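Local coordinates for protein toll-receptor-related 2 (Hydra vulgaris, PDB 4W8H) that probably relays signals at the membrane as a Toll-related receptor, this chain being its TIR domain, a module that usually works through TIR-TIR association, at residues N21-V24 / F25-R29. Numbering follows the deposited sequence.
Unlike the reference sequence in segment 25-29: Lys26 (reference Glu), Leu27 (reference Val).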
ATOM      1  N   ASN A  21       6.864 -11.320  -0.767  1.00  6.84           N
ATOM      2  CA  ASN A  21       6.683 -12.652  -1.320  1.00  7.69           C
ATOM      3  C   ASN A  21       5.275 -12.999  -1.674  1.00  7.59           C
ATOM      4  O   ASN A  21       5.072 -13.916  -2.490  1.00  7.61           O
ATOM      5  CB  ASN A  21       7.251 -13.704  -0.352  1.00 10.30           C
ATOM      6  CG  ASN A  21       8.710 -13.506  -0.093  1.00 15.04           C
ATOM      7  OD1 ASN A  21       9.131 -13.338   1.046  1.00 19.85           O
ATOM      8  ND2 ASN A  21       9.490 -13.468  -1.154  1.00 19.17           N
ATOM      9  N   THR A  22       4.298 -12.328  -1.059  1.00  6.36           N
ATOM     10  CA  THR A  22       2.889 -12.591  -1.364  1.00  5.97           C
ATOM     11  C   THR A  22       2.261 -11.446  -2.134  1.00  6.52           C
ATOM     12  O   THR A  22       1.823 -11.634  -3.267  1.00  7.04           O
ATOM     13  CB  THR A  22       2.102 -12.956  -0.088  1.00  7.84           C
ATOM     14  OG1 THR A  22       2.658 -14.139   0.496  1.00  8.11           O
ATOM     15  CG2 THR A  22       0.614 -13.192  -0.407  1.00  8.50           C
ATOM     16  N   LEU A  23       2.222 -10.253  -1.547  1.00  7.07           N
ATOM     17  CA  LEU A  23       1.509  -9.156  -2.195  1.00  6.48           C
ATOM     18  C   LEU A  23       2.161  -8.699  -3.489  1.00  6.10           C
ATOM     19  O   LEU A  23       1.512  -8.658  -4.552  1.00  6.87           O
ATOM     20  CB  LEU A  23       1.385  -8.011  -1.176  1.00  6.34           C
ATOM     21  CG  LEU A  23       0.745  -6.715  -1.678  1.00  6.95           C
ATOM     22  CD1 LEU A  23      -0.655  -6.903  -2.129  1.00  8.12           C
ATOM     23  CD2 LEU A  23       0.853  -5.634  -0.628  1.00  7.10           C
ATOM     24  N   VAL A  24       3.447  -8.320  -3.432  1.00  6.25           N
ATOM     25  CA  VAL A  24       4.095  -7.852  -4.663  1.00  6.33           C
ATOM     26  C   VAL A  24       4.152  -8.962  -5.701  1.00  5.55           C
ATOM     27  O   VAL A  24       3.886  -8.746  -6.876  1.00  7.15           O
ATOM     28  CB  VAL A  24       5.516  -7.320  -4.365  1.00  7.95           C
ATOM     29  CG1 VAL A  24       6.301  -7.079  -5.623  1.00  9.46           C
ATOM     30  CG2 VAL A  24       5.452  -6.054  -3.549  1.00  8.93           C
ATOM     31  N   PHE A  25       4.505 -10.169  -5.269  1.00  6.77           N
ATOM     32  CA  PHE A  25       4.549 -11.328  -6.147  1.00  7.29           C
ATOM     33  C   PHE A  25       3.250 -11.491  -6.909  1.00  6.46           C
ATOM     34  O   PHE A  25       3.279 -11.646  -8.132  1.00  8.44           O
ATOM     35  CB  PHE A  25       4.832 -12.558  -5.291  1.00  8.22           C
ATOM     36  CG  PHE A  25       4.998 -13.848  -6.055  1.00 10.01           C
ATOM     37  CD1 PHE A  25       6.102 -14.042  -6.850  1.00 12.56           C
ATOM     38  CD2 PHE A  25       4.109 -14.877  -5.894  1.00 12.38           C
ATOM     39  CE1 PHE A  25       6.293 -15.257  -7.512  1.00 15.32           C
ATOM     40  CE2 PHE A  25       4.294 -16.092  -6.562  1.00 14.43           C
ATOM     41  CZ  PHE A  25       5.377 -16.258  -7.358  1.00 16.54           C
ATOM     42  N   LYS A  26       2.124 -11.456  -6.220  1.00  6.63           N
ATOM     43  CA  LYS A  26       0.840 -11.646  -6.885  1.00  7.82           C
ATOM     44  C   LYS A  26       0.464 -10.480  -7.776  1.00  6.91           C
ATOM     45  O   LYS A  26      -0.103 -10.680  -8.868  1.00  8.49           O
ATOM     46  CB  LYS A  26      -0.228 -11.934  -5.866  1.00  8.71           C
ATOM     47  CG  LYS A  26      -0.149 -13.388  -5.400  1.00 10.80           C
ATOM     48  CD  LYS A  26      -1.331 -13.797  -4.596  1.00 12.23           C
ATOM     49  CE  LYS A  26      -2.658 -13.733  -5.350  1.00 12.85           C
ATOM     50  NZ  LYS A  26      -2.707 -14.417  -6.661  1.00 14.43           N
ATOM     51  N   LEU A  27       0.747  -9.255  -7.324  1.00  6.94           N
ATOM     52  CA  LEU A  27       0.440  -8.099  -8.151  1.00  6.56           C
ATOM     53  C   LEU A  27       1.180  -8.165  -9.469  1.00  6.76           C
ATOM     54  O   LEU A  27       0.588  -7.979 -10.537  1.00  8.20           O
ATOM     55  CB  LEU A  27       0.796  -6.812  -7.396  1.00  7.73           C
ATOM     56  CG  LEU A  27      -0.122  -6.394  -6.249  1.00  9.46           C
ATOM     57  CD1 LEU A  27       0.589  -5.358  -5.364  1.00  8.87           C
ATOM     58  CD2 LEU A  27      -1.444  -5.835  -6.735  1.00 11.03           C
ATOM     59  N   GLU A  28       2.471  -8.464  -9.420  1.00  6.97           N
ATOM     60  CA  GLU A  28       3.293  -8.468 -10.621  1.00  8.23           C
ATOM     61  C   GLU A  28       2.881  -9.614 -11.545  1.00  8.25           C
ATOM     62  O   GLU A  28       2.849  -9.456 -12.772  1.00  9.67           O
ATOM     63  CB  GLU A  28       4.778  -8.456 -10.248  1.00 10.11           C
ATOM     64  CG  GLU A  28       5.187  -7.106  -9.608  1.00 10.62           C
ATOM     65  CD  GLU A  28       6.665  -6.942  -9.426  1.00 13.67           C
ATOM     66  OE1 GLU A  28       7.383  -7.933  -9.196  1.00 16.18           O
ATOM     67  OE2 GLU A  28       7.100  -5.780  -9.500  1.00 18.67           O
ATOM     68  N   ARG A  29       2.521 -10.752 -10.960  1.00  8.81           N
ATOM     69  CA  ARG A  29       2.039 -11.881 -11.806  1.00  9.74           C
ATOM     70  C   ARG A  29       0.749 -11.529 -12.541  1.00  9.17           C
ATOM     71  O   ARG A  29       0.488 -12.027 -13.633  1.00 11.10           O
ATOM     72  CB  ARG A  29       1.860 -13.130 -10.958  1.00 11.80           C
ATOM     73  CG  ARG A  29       3.194 -13.786 -10.635  1.00 15.04           C
ATOM     74  CD  ARG A  29       3.064 -14.881  -9.611  1.00 17.48           C
ATOM     75  NE  ARG A  29       2.274 -15.996 -10.118  1.00 21.23           N
ATOM     76  CZ  ARG A  29       2.773 -17.076 -10.719  1.00 23.70           C
ATOM     77  NH1 ARG A  29       4.082 -17.198 -10.881  1.00 23.87           N
ATOM     78  NH2 ARG A  29       1.960 -18.042 -11.147  1.00 26.11           N
TER
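Leu23 and Leu27, one helical turn apart, lie side by side and point the same way, their CD1 methyls 3.8 Å from each other. With CG anti to the backbone N (chi1 176°), the Leu23 side chain tilts slightly toward the C-terminal end, where Leu27 lies. Branched, wholly apolar side chains suit this buried face: Leu23 also packs on Ile9 and Val64, and Leu27 on Ile9 and Ile62. These three lie on strands 5-10 and 58-65 of the parallel sheet of the flavodoxin-like TIR domain, in which helix 16-29 forms the crossover of a right-handed beta-alpha-beta unit between strands 5-10 and 34-35; helix 115-127 packs on the same leucines. Behind them Leu27 N donates to Leu23 O and Glu28 N to Val24 O, both at 2.9 Å. Apolar Val24 suits its buried place, its CG1 3.8 Å from Glu28 CD; Glu28 is long enough to pass it and form a salt bridge through OE2 with Arg39. Replacing Glu28 with an alanine would probably leave Arg39 without this carboxylate partner and remove the chain alongside Val24 CG1. The outer side is looser: long, charged Lys26 suits a partly exposed place, in cation-pi contact with Trp119, and the exposed Phe25 ring leads away from residues 21-24, CB alone coming close, 3.1 Å from Asn21 O. Arg29 CD lies 3.4 Å above the plane of the Phe25 ring, offset toward the rim.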